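Local coordinates for protein glycosyl transferase family 8 (Streptococcus pneumoniae, PDB 5GVV) that transfers galactose from UDP-galactose to the terminal glucose of the already glycosylated serine-rich repeat protein PsrP, with manganese at its active site, at residues E125-A130 against E156-K161; I200-D203 against T208-H211; Y204-A207 against F213-D216; I292-E297 against K396-I401. All coordinates share one frame; numbering follows the deposited sequence.

Contact 1: E125-A130 against E156-K161; sequences ENYLAA and ETIRQK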
loop_
_atom_site.group_PDB
_atom_site.type_symbol
_atom_site.label_atom_id
_atom_site.label_comp_id
_atom_site.label_asym_id
_atom_site.label_seq_id
_atom_site.Cartn_x
_atom_site.Cartn_y
_atom_site.Cartn_z
ATOM N N GLU A 125 36.783 -7.075 14.281
ATOM C CA GLU A 125 37.197 -7.583 12.976
ATOM C C GLU A 125 36.114 -8.463 12.355
ATOM O O GLU A 125 36.284 -8.994 11.251
ATOM C CB GLU A 125 38.514 -8.360 13.098
ATOM C CG GLU A 125 39.250 -8.590 11.776
ATOM C CD GLU A 125 40.461 -7.691 11.606
ATOM O OE1 GLU A 125 41.595 -8.209 11.686
ATOM O OE2 GLU A 125 40.284 -6.471 11.385
ATOM N N ASN A 126 34.997 -8.616 13.061
ATOM C CA ASN A 126 33.864 -9.365 12.522
ATOM C C ASN A 126 33.249 -8.661 11.313
ATOM O O ASN A 126 33.102 -7.441 11.316
ATOM C CB ASN A 126 32.800 -9.588 13.601
ATOM C CG ASN A 126 33.249 -10.571 14.673
ATOM O OD1 ASN A 126 33.141 -10.298 15.869
ATOM N ND2 ASN A 126 33.747 -11.725 14.246
ATOM N N TYR A 127 32.904 -9.432 10.284
ATOM C CA TYR A 127 32.260 -8.882 9.089
ATOM C C TYR A 127 30.880 -8.313 9.422
ATOM O O TYR A 127 30.394 -7.397 8.747
ATOM C CB TYR A 127 32.102 -9.959 8.012
ATOM C CG TYR A 127 33.387 -10.426 7.348
ATOM C CD1 TYR A 127 33.747 -9.966 6.088
ATOM C CD2 TYR A 127 34.220 -11.352 7.970
ATOM C CE1 TYR A 127 34.905 -10.400 5.471
ATOM C CE2 TYR A 127 35.380 -11.791 7.359
ATOM C CZ TYR A 127 35.716 -11.313 6.112
ATOM O OH TYR A 127 36.871 -11.745 5.505
ATOM N N LEU A 128 30.253 -8.862 10.462
ATOM C CA LEU A 128 28.914 -8.431 10.854
ATOM C C LEU A 128 28.528 -8.892 12.255
ATOM O O LEU A 128 29.255 -9.653 12.901
ATOM C CB LEU A 128 27.871 -8.925 9.839
ATOM C CG LEU A 128 27.629 -10.434 9.685
ATOM C CD1 LEU A 128 26.551 -10.946 10.639
ATOM C CD2 LEU A 128 27.268 -10.783 8.253
ATOM N N ALA A 129 27.371 -8.416 12.712
ATOM C CA ALA A 129 26.745 -8.910 13.936
ATOM C C ALA A 129 25.322 -9.342 13.604
ATOM O O ALA A 129 24.638 -8.675 12.821
ATOM C CB ALA A 129 26.730 -7.834 15.015
ATOM N N ALA A 130 24.870 -10.448 14.192
ATOM C CA ALA A 130 23.532 -10.960 13.896
ATOM C C ALA A 130 22.992 -11.809 15.045
ATOM O O ALA A 130 23.761 -12.318 15.865
ATOM C CB ALA A 130 23.553 -11.773 12.609
ATOM N N GLU A 156 36.891 -6.812 0.881
ATOM C CA GLU A 156 36.931 -8.260 0.725
ATOM C C GLU A 156 36.080 -8.706 -0.464
ATOM O O GLU A 156 35.942 -9.901 -0.714
ATOM C CB GLU A 156 36.449 -8.944 2.007
ATOM C CG GLU A 156 37.177 -10.236 2.354
ATOM C CD GLU A 156 38.624 -9.997 2.734
ATOM O OE1 GLU A 156 38.868 -9.361 3.784
ATOM O OE2 GLU A 156 39.516 -10.437 1.978
ATOM N N THR A 157 35.532 -7.741 -1.204
ATOM C CA THR A 157 34.640 -8.011 -2.343
ATOM C C THR A 157 33.537 -9.027 -2.030
ATOM O O THR A 157 33.339 -9.997 -2.764
ATOM C CB THR A 157 35.409 -8.444 -3.628
ATOM O OG1 THR A 157 36.601 -9.162 -3.281
ATOM C CG2 THR A 157 35.785 -7.228 -4.462
ATOM N N ILE A 158 32.817 -8.785 -0.941
ATOM C CA ILE A 158 31.804 -9.721 -0.463
ATOM C C ILE A 158 30.610 -9.841 -1.413
ATOM O O ILE A 158 30.033 -10.925 -1.559
ATOM C CB ILE A 158 31.323 -9.342 0.955
ATOM C CG1 ILE A 158 32.508 -9.326 1.925
ATOM C CG2 ILE A 158 30.257 -10.310 1.447
ATOM C CD1 ILE A 158 33.218 -10.664 2.031
ATOM N N ARG A 159 30.248 -8.733 -2.062
ATOM C CA ARG A 159 29.128 -8.733 -3.004
ATOM C C ARG A 159 29.330 -9.771 -4.103
ATOM O O ARG A 159 28.438 -10.573 -4.385
ATOM C CB ARG A 159 28.912 -7.342 -3.613
ATOM C CG ARG A 159 27.776 -7.271 -4.645
ATOM C CD ARG A 159 28.316 -7.204 -6.070
ATOM N NE ARG A 159 29.167 -6.034 -6.263
ATOM C CZ ARG A 159 30.098 -5.929 -7.206
ATOM N NH1 ARG A 159 30.306 -6.931 -8.051
ATOM N NH2 ARG A 159 30.827 -4.824 -7.304
ATOM N N GLN A 160 30.513 -9.767 -4.709
ATOM C CA GLN A 160 30.803 -10.713 -5.776
ATOM C C GLN A 160 30.882 -12.140 -5.237
ATOM O O GLN A 160 30.467 -13.096 -5.902
ATOM C CB GLN A 160 32.101 -10.340 -6.492
ATOM C CG GLN A 160 32.168 -10.877 -7.914
ATOM C CD GLN A 160 30.933 -10.519 -8.723
ATOM O OE1 GLN A 160 30.561 -9.351 -8.825
ATOM N NE2 GLN A 160 30.285 -11.526 -9.297
ATOM N N LYS A 161 31.401 -12.276 -4.022
ATOM C CA LYS A 161 31.555 -13.582 -3.394
ATOM C C LYS A 161 30.214 -14.240 -3.081
ATOM O O LYS A 161 30.057 -15.450 -3.246
ATOM C CB LYS A 161 32.407 -13.456 -2.132
ATOM C CG LYS A 161 33.866 -13.177 -2.444
ATOM C CD LYS A 161 34.624 -12.744 -1.214
ATOM C CE LYS A 161 36.119 -12.867 -1.444
ATOM N NZ LYS A 161 36.769 -13.531 -0.286
#

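Contact 2: I200-D203 against T208-H211; sequences IGYD and TFKH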
loop_
_atom_site.group_PDB
_atom_site.type_symbol
_atom_site.label_atom_id
_atom_site.label_comp_id
_atom_site.label_asym_id
_atom_site.label_seq_id
_atom_site.Cartn_x
_atom_site.Cartn_y
_atom_site.Cartn_z
ATOM N N ILE A 200 9.186 -13.670 16.092
ATOM C CA ILE A 200 7.836 -14.030 16.497
ATOM C C ILE A 200 7.098 -14.767 15.372
ATOM O O ILE A 200 6.089 -15.439 15.608
ATOM C CB ILE A 200 7.057 -12.766 16.922
ATOM C CG1 ILE A 200 5.833 -13.127 17.766
ATOM C CG2 ILE A 200 6.678 -11.923 15.709
ATOM C CD1 ILE A 200 6.167 -13.436 19.212
ATOM N N GLY A 201 7.614 -14.653 14.151
ATOM C CA GLY A 201 7.028 -15.347 13.018
ATOM C C GLY A 201 7.234 -16.852 13.093
ATOM O O GLY A 201 6.566 -17.613 12.384
ATOM N N TYR A 202 8.148 -17.286 13.960
ATOM C CA TYR A 202 8.449 -18.709 14.115
ATOM C C TYR A 202 7.353 -19.465 14.867
ATOM O O TYR A 202 7.392 -20.699 14.945
ATOM C CB TYR A 202 9.798 -18.900 14.822
ATOM C CG TYR A 202 10.250 -20.348 14.936
ATOM C CD1 TYR A 202 10.505 -21.110 13.800
ATOM C CD2 TYR A 202 10.427 -20.948 16.179
ATOM C CE1 TYR A 202 10.923 -22.428 13.899
ATOM C CE2 TYR A 202 10.838 -22.266 16.288
ATOM C CZ TYR A 202 11.083 -23.000 15.142
ATOM O OH TYR A 202 11.495 -24.313 15.239
ATOM N N ASP A 203 6.379 -18.731 15.407
ATOM C CA ASP A 203 5.305 -19.329 16.209
ATOM C C ASP A 203 4.684 -20.575 15.575
ATOM O O ASP A 203 4.532 -21.604 16.239
ATOM C CB ASP A 203 4.209 -18.297 16.496
ATOM C CG ASP A 203 4.574 -17.357 17.633
ATOM O OD1 ASP A 203 5.713 -17.452 18.145
ATOM O OD2 ASP A 203 3.725 -16.514 18.004
ATOM N N THR A 208 4.486 -26.265 15.421
ATOM C CA THR A 208 4.647 -27.435 14.561
ATOM C C THR A 208 5.590 -28.463 15.200
ATOM O O THR A 208 5.249 -29.644 15.344
ATOM C CB THR A 208 5.202 -27.034 13.174
ATOM O OG1 THR A 208 4.251 -26.213 12.482
ATOM C CG2 THR A 208 5.497 -28.262 12.336
ATOM N N PHE A 209 6.777 -28.008 15.586
ATOM C CA PHE A 209 7.781 -28.906 16.134
ATOM C C PHE A 209 7.640 -29.081 17.644
ATOM O O PHE A 209 8.461 -29.749 18.280
ATOM C CB PHE A 209 9.180 -28.416 15.756
ATOM C CG PHE A 209 9.422 -28.383 14.272
ATOM C CD1 PHE A 209 9.524 -29.565 13.551
ATOM C CD2 PHE A 209 9.548 -27.174 13.597
ATOM C CE1 PHE A 209 9.747 -29.545 12.180
ATOM C CE2 PHE A 209 9.771 -27.145 12.230
ATOM C CZ PHE A 209 9.867 -28.332 11.521
ATOM N N LYS A 210 6.595 -28.474 18.203
ATOM C CA LYS A 210 6.244 -28.644 19.612
ATOM C C LYS A 210 7.323 -28.130 20.572
ATOM O O LYS A 210 7.638 -28.771 21.584
ATOM C CB LYS A 210 5.882 -30.105 19.907
ATOM C CG LYS A 210 4.584 -30.553 19.243
ATOM C CD LYS A 210 3.459 -30.596 20.262
ATOM C CE LYS A 210 2.137 -30.141 19.659
ATOM N NZ LYS A 210 1.158 -29.724 20.711
ATOM N N HIS A 211 7.872 -26.962 20.244
ATOM C CA HIS A 211 8.849 -26.287 21.086
ATOM C C HIS A 211 8.130 -25.433 22.126
ATOM O O HIS A 211 8.094 -24.208 22.008
ATOM C CB HIS A 211 9.763 -25.417 20.221
ATOM C CG HIS A 211 10.628 -26.196 19.280
ATOM N ND1 HIS A 211 11.053 -25.692 18.067
ATOM C CD2 HIS A 211 11.160 -27.438 19.375
ATOM C CE1 HIS A 211 11.801 -26.590 17.457
ATOM N NE2 HIS A 211 11.886 -27.660 18.229
#

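Contact 3: Y204-A207 against F213-D216; sequences YGAA and FIFD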
loop_
_atom_site.group_PDB
_atom_site.type_symbol
_atom_site.label_atom_id
_atom_site.label_comp_id
_atom_site.label_asym_id
_atom_site.label_seq_id
_atom_site.Cartn_x
_atom_site.Cartn_y
_atom_site.Cartn_z
ATOM N N TYR A 204 4.332 -20.479 14.294
ATOM C CA TYR A 204 3.760 -21.616 13.581
ATOM C C TYR A 204 4.754 -22.765 13.530
ATOM O O TYR A 204 4.384 -23.915 13.750
ATOM C CB TYR A 204 3.320 -21.242 12.158
ATOM C CG TYR A 204 2.608 -22.383 11.461
ATOM C CD1 TYR A 204 1.234 -22.557 11.598
ATOM C CD2 TYR A 204 3.312 -23.309 10.694
ATOM C CE1 TYR A 204 0.578 -23.607 10.983
ATOM C CE2 TYR A 204 2.663 -24.365 10.073
ATOM C CZ TYR A 204 1.298 -24.505 10.219
ATOM O OH TYR A 204 0.650 -25.555 9.610
ATOM N N GLY A 205 6.014 -22.451 13.243
ATOM C CA GLY A 205 7.061 -23.460 13.246
ATOM C C GLY A 205 7.236 -24.089 14.618
ATOM O O GLY A 205 7.321 -25.312 14.751
ATOM N N ALA A 206 7.275 -23.248 15.644
ATOM C CA ALA A 206 7.478 -23.719 17.011
ATOM C C ALA A 206 6.338 -24.623 17.464
ATOM O O ALA A 206 6.560 -25.649 18.110
ATOM C CB ALA A 206 7.626 -22.542 17.952
ATOM N N ALA A 207 5.114 -24.225 17.144
ATOM C CA ALA A 207 3.950 -25.048 17.458
ATOM C C ALA A 207 3.955 -26.344 16.640
ATOM O O ALA A 207 3.479 -27.386 17.101
ATOM C CB ALA A 207 2.669 -24.264 17.223
ATOM N N PHE A 213 8.543 -24.209 25.061
ATOM C CA PHE A 213 9.148 -23.151 25.866
ATOM C C PHE A 213 9.369 -21.841 25.105
ATOM O O PHE A 213 9.622 -20.799 25.714
ATOM C CB PHE A 213 10.450 -23.650 26.490
ATOM C CG PHE A 213 10.253 -24.799 27.433
ATOM C CD1 PHE A 213 9.668 -24.593 28.673
ATOM C CD2 PHE A 213 10.632 -26.086 27.075
ATOM C CE1 PHE A 213 9.471 -25.652 29.552
ATOM C CE2 PHE A 213 10.446 -27.152 27.946
ATOM C CZ PHE A 213 9.862 -26.935 29.187
ATOM N N ILE A 214 9.281 -21.897 23.779
ATOM C CA ILE A 214 9.345 -20.689 22.965
ATOM C C ILE A 214 8.230 -19.742 23.399
ATOM O O ILE A 214 8.409 -18.516 23.437
ATOM C CB ILE A 214 9.195 -21.014 21.458
ATOM C CG1 ILE A 214 10.409 -21.797 20.946
ATOM C CG2 ILE A 214 8.968 -19.739 20.638
ATOM C CD1 ILE A 214 11.709 -21.027 21.024
ATOM N N PHE A 215 7.085 -20.327 23.744
ATOM C CA PHE A 215 5.900 -19.561 24.114
ATOM C C PHE A 215 5.933 -19.064 25.556
ATOM O O PHE A 215 5.038 -18.331 25.986
ATOM C CB PHE A 215 4.632 -20.384 23.854
ATOM C CG PHE A 215 4.434 -20.734 22.407
ATOM C CD1 PHE A 215 3.834 -19.830 21.542
ATOM C CD2 PHE A 215 4.868 -21.956 21.905
ATOM C CE1 PHE A 215 3.662 -20.138 20.201
ATOM C CE2 PHE A 215 4.700 -22.272 20.563
ATOM C CZ PHE A 215 4.098 -21.361 19.710
ATOM N N ASP A 216 6.964 -19.464 26.297
ATOM C CA ASP A 216 7.151 -18.983 27.663
ATOM C C ASP A 216 8.145 -17.820 27.707
ATOM O O ASP A 216 8.382 -17.229 28.762
ATOM C CB ASP A 216 7.606 -20.123 28.581
ATOM C CG ASP A 216 6.536 -21.182 28.770
ATOM O OD1 ASP A 216 5.336 -20.839 28.716
ATOM O OD2 ASP A 216 6.893 -22.363 28.978
#

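Contact 4: I292-E297 against K396-I401; sequences IDYLAE and KMVAAI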
loop_
_atom_site.group_PDB
_atom_site.type_symbol
_atom_site.label_atom_id
_atom_site.label_comp_id
_atom_site.label_asym_id
_atom_site.label_seq_id
_atom_site.Cartn_x
_atom_site.Cartn_y
_atom_site.Cartn_z
ATOM N N ILE A 292 23.203 13.963 -19.354
ATOM C CA ILE A 292 21.983 14.115 -18.550
ATOM C C ILE A 292 22.178 13.803 -17.057
ATOM O O ILE A 292 21.620 14.493 -16.193
ATOM C CB ILE A 292 20.778 13.312 -19.137
ATOM C CG1 ILE A 292 19.486 13.654 -18.393
ATOM C CG2 ILE A 292 21.032 11.813 -19.091
ATOM C CD1 ILE A 292 19.158 15.136 -18.405
ATOM N N ASP A 293 22.978 12.785 -16.748
ATOM C CA ASP A 293 23.242 12.442 -15.352
ATOM C C ASP A 293 23.973 13.586 -14.657
ATOM O O ASP A 293 23.625 13.986 -13.542
ATOM C CB ASP A 293 24.075 11.162 -15.259
ATOM C CG ASP A 293 23.359 9.958 -15.834
ATOM O OD1 ASP A 293 23.191 9.900 -17.072
ATOM O OD2 ASP A 293 22.970 9.071 -15.047
ATOM N N TYR A 294 24.990 14.115 -15.330
ATOM C CA TYR A 294 25.764 15.221 -14.795
ATOM C C TYR A 294 24.877 16.441 -14.566
ATOM O O TYR A 294 24.930 17.059 -13.503
ATOM C CB TYR A 294 26.914 15.569 -15.746
ATOM C CG TYR A 294 27.628 16.843 -15.368
ATOM C CD1 TYR A 294 28.600 16.849 -14.373
ATOM C CD2 TYR A 294 27.319 18.040 -15.993
ATOM C CE1 TYR A 294 29.251 18.018 -14.023
ATOM C CE2 TYR A 294 27.955 19.209 -15.646
ATOM C CZ TYR A 294 28.917 19.192 -14.666
ATOM O OH TYR A 294 29.542 20.365 -14.331
ATOM N N LEU A 295 24.059 16.782 -15.563
ATOM C CA LEU A 295 23.177 17.946 -15.469
ATOM C C LEU A 295 22.204 17.796 -14.302
ATOM O O LEU A 295 21.990 18.734 -13.535
ATOM C CB LEU A 295 22.405 18.155 -16.773
ATOM C CG LEU A 295 23.227 18.382 -18.042
ATOM C CD1 LEU A 295 22.323 18.607 -19.249
ATOM C CD2 LEU A 295 24.199 19.543 -17.874
ATOM N N ALA A 296 21.620 16.610 -14.172
ATOM C CA ALA A 296 20.707 16.328 -13.069
ATOM C C ALA A 296 21.393 16.537 -11.724
ATOM O O ALA A 296 20.820 17.156 -10.820
ATOM C CB ALA A 296 20.172 14.912 -13.174
ATOM N N GLU A 297 22.606 16.001 -11.595
ATOM C CA GLU A 297 23.384 16.118 -10.362
ATOM C C GLU A 297 23.662 17.578 -10.019
ATOM O O GLU A 297 23.542 17.988 -8.864
ATOM C CB GLU A 297 24.715 15.359 -10.493
ATOM C CG GLU A 297 24.588 13.839 -10.487
ATOM C CD GLU A 297 25.870 13.129 -10.894
ATOM O OE1 GLU A 297 26.066 11.974 -10.458
ATOM O OE2 GLU A 297 26.671 13.715 -11.653
ATOM N N LYS A 396 29.579 24.607 -18.619
ATOM C CA LYS A 396 29.121 25.740 -19.416
ATOM C C LYS A 396 27.621 25.693 -19.713
ATOM O O LYS A 396 26.965 26.738 -19.777
ATOM C CB LYS A 396 29.935 25.844 -20.713
ATOM C CG LYS A 396 31.384 26.274 -20.475
ATOM C CD LYS A 396 32.137 26.485 -21.772
ATOM C CE LYS A 396 33.403 27.308 -21.543
ATOM N NZ LYS A 396 34.254 26.773 -20.440
HETATM N N MSE A 397 27.067 24.500 -19.902
HETATM C CA MSE A 397 25.624 24.420 -20.117
HETATM C C MSE A 397 24.866 24.570 -18.808
HETATM O O MSE A 397 23.745 25.090 -18.790
HETATM C CB MSE A 397 25.197 23.132 -20.818
HETATM C CG MSE A 397 23.695 23.164 -21.164
HETATM SE SE MSE A 397 23.075 21.568 -22.016
HETATM C CE MSE A 397 23.879 21.849 -23.751
ATOM N N VAL A 398 25.477 24.105 -17.720
ATOM C CA VAL A 398 24.912 24.301 -16.386
ATOM C C VAL A 398 24.656 25.787 -16.174
ATOM O O VAL A 398 23.541 26.195 -15.845
ATOM C CB VAL A 398 25.855 23.793 -15.284
ATOM C CG1 VAL A 398 25.297 24.116 -13.904
ATOM C CG2 VAL A 398 26.078 22.297 -15.420
ATOM N N ALA A 399 25.696 26.588 -16.393
ATOM C CA ALA A 399 25.610 28.039 -16.279
ATOM C C ALA A 399 24.592 28.622 -17.258
ATOM O O ALA A 399 23.858 29.556 -16.924
ATOM C CB ALA A 399 26.979 28.662 -16.507
ATOM N N ALA A 400 24.560 28.077 -18.470
ATOM C CA ALA A 400 23.603 28.515 -19.481
ATOM C C ALA A 400 22.174 28.295 -18.991
ATOM O O ALA A 400 21.325 29.180 -19.103
ATOM C CB ALA A 400 23.837 27.771 -20.781
ATOM N N ILE A 401 21.911 27.109 -18.458
ATOM C CA ILE A 401 20.582 26.779 -17.956
ATOM C C ILE A 401 20.158 27.703 -16.806
ATOM O O ILE A 401 19.025 28.190 -16.783
ATOM C CB ILE A 401 20.498 25.292 -17.538
ATOM C CG1 ILE A 401 20.588 24.398 -18.781
ATOM C CG2 ILE A 401 19.210 25.016 -16.791
ATOM C CD1 ILE A 401 20.795 22.918 -18.492
#

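Contact 1: E125-A130 against E156-K161
Tyr127 reaches across to Ile158 and Glu156 and carries the whole first side of this contact. The backbones stay well apart: the CA atoms of Tyr127 and Ile158 are 9.6 Å from each other, and the tyrosine ring fills the distance. The buried part is apolar. Ring atom CE1 of Tyr127 lies 3.8 Å from CD1 of Ile158, an oblique approach to the ring. The end of the isoleucine chain does the touching, and Ile158 is buried, packed also on Leu184 and Phe185 of helix 176-185. Phe185 meets the Tyr127 ring as well.

The more exposed part is at the phenol end. Here CG of Glu156 sits at the ring edge, in its plane, 3.5 Å from OH of Tyr127. The glutamate chain bends at chi2 (68°), and the side chain crosses the tyrosine at about a right angle. The carboxylate plane is 65° from the ring plane. OE1 of Glu156 remains 3.6 Å from OH of Tyr127. Both residues are partly exposed.

Tyr127 stands just before strand 128-131, and Ile158 opens helix 158-167. The contact thus joins the start of the next-to-last strand of the seven-stranded sheet, beside edge strand 189-192, to a covering helix. Lys152 adds a cation-pi contact to the same ring. With no hydrogen bond across it, the contact implies attachment by apolar packing, with the polar groups gathered at the phenol end.

Contact 2: I200-D203 against T208-H211
The backbone runs from a turn of helical phi/psi at 200-202, through helix 203-208, to Lys210, which leaves the helix with positive phi (63°), and this reversal brings His211 back toward Tyr202. The phenol oxygen of Tyr202 makes the closest approaches. Tyr202 has CG anti to the backbone N (chi1 -176°), which extends the ring toward the later segment.

OH of Tyr202 is 3.2 Å from ND1 of His211. It is equally close, 3.2 Å, to CE1 of His211. The oxygen therefore meets one side of the imidazole rim, near the plane of that ring. The two side chains cross at about a right angle, and the histidine nitrogen is in turn near the plane of the tyrosine ring. Phe209 joins from another direction, with its CD2 3.8 Å from OH of Tyr202. Within the later segment, CB of Phe209 lies 3.6 Å above the plane of the His211 ring, offset toward its rim.

Phe209 is exposed, and His211 and Tyr202 are partly so, which makes this a surface contact. Asp203 is salt-bridged to Arg242, while Lys210 packs on Met334 of the second subunit. The Tyr202 side chain is about 4 Å from that of Ile229, a UDP-pocket residue, and about 10 Å from the bound UDP. The contact links the turns before and after the short helix 203-208, close to the UDP pocket of a GT-A glycosyltransferase.

Contact 3: Y204-A207 against F213-D216
Ala206 meets both Ile214 and Phe215, and every interaction across this contact is van der Waals. The aliphatic pair comes first. CB of Ala206 lies 4.1 Å from CG2 of Ile214; CB of the isoleucine is equally near and CG1 almost so. The methyl therefore rests against the branch point of the side chain. The helix comes close here, with the CA atoms of Ala206 and Ile214 6.9 Å apart, since alanine adds little bulk between the backbones.

The motif is a short helix, 203-208, that doubles back through a loop onto a 3-10 turn at 214-216. Asp216 N bonds to Phe213 O within that turn. Both pieces belong to the glycosyltransferase family 8 region, before strand 225-227.

The aromatic contacts use the far end of the Phe215 ring. CG lies anti to the carbonyl carbon (chi1 -62°), and the ring reaches the helix with CE2 and CZ. CE2 of Phe215 is 3.9 Å from CB of Ala206, at an oblique approach. CZ of Phe215 is 4.1 Å from CB of Ala207. The backbone N of Ala207 stands at the ring edge, in its plane, 4.0 Å from CE2 of Phe215. Phe215 also touches Arg242. On the second subunit, Met334 packs on Ala207 and Gln338 on Phe215.

Contact 4: I292-E297 against K396-I401
Two helices of the C-terminal alpha/beta domain, 292-298 and 395-402, pack against each other here beside a parallel six-stranded sheet. Their short segments have axes 10.5 Å apart at closest approach and cross at -50°. Leu295 and Val398 are the nearest residues by backbone, with CA atoms 6.7 Å apart.

Val398 is touched by two residues through a single methyl, CG2. CE2 of Tyr294 comes to 3.6 Å from CG2 of Val398. The ring is oblique to the methyl, and the two side chains cross at about a right angle. Tyr294 is held with CG anti to the backbone N (chi1 171°), which swings the end of its ring toward the other helix. CD2 of Leu295 also reaches CG2 of Val398, at 4.1 Å, the two side chains running past each other in opposite directions. The second branch of Leu295 goes elsewhere: CD1 is 4.1 Å from the selenium SE of Met397, a selenomethionine.

No hydrogen bond crosses the contact, and Leu295, Met397 and Val398 are buried. Underneath, Leu295 packs on Phe304 of strand 302-307, and Met397 packs on Ile370 and Phe372 of strand 369-372. The helix pair thus lies over that sheet, with Tyr294 also touching Pro394 just before helix 395-402.

Contacts 1, 2 and 3 lie in the glycosyltransferase family 8 region, and contact 4 lies in the later alpha/beta domain. Contact 1 comes first along the chain and sits by strand 128-131 of the seven-stranded sheet, its centre about 30 Å from that of contact 2. Contacts 2 and 3 follow, interleaved on one stretch around helix 203-208, with centres about 4 Å apart. A probable hydrogen bond, His211 N to Ala206 O at 2.8 Å, joins them. Both touch the second subunit, so this corner contributes to the dimer interface. Contact 4 comes last, on the opposite side of the chain's centre from them, about 57 Å from contact 2 between centres.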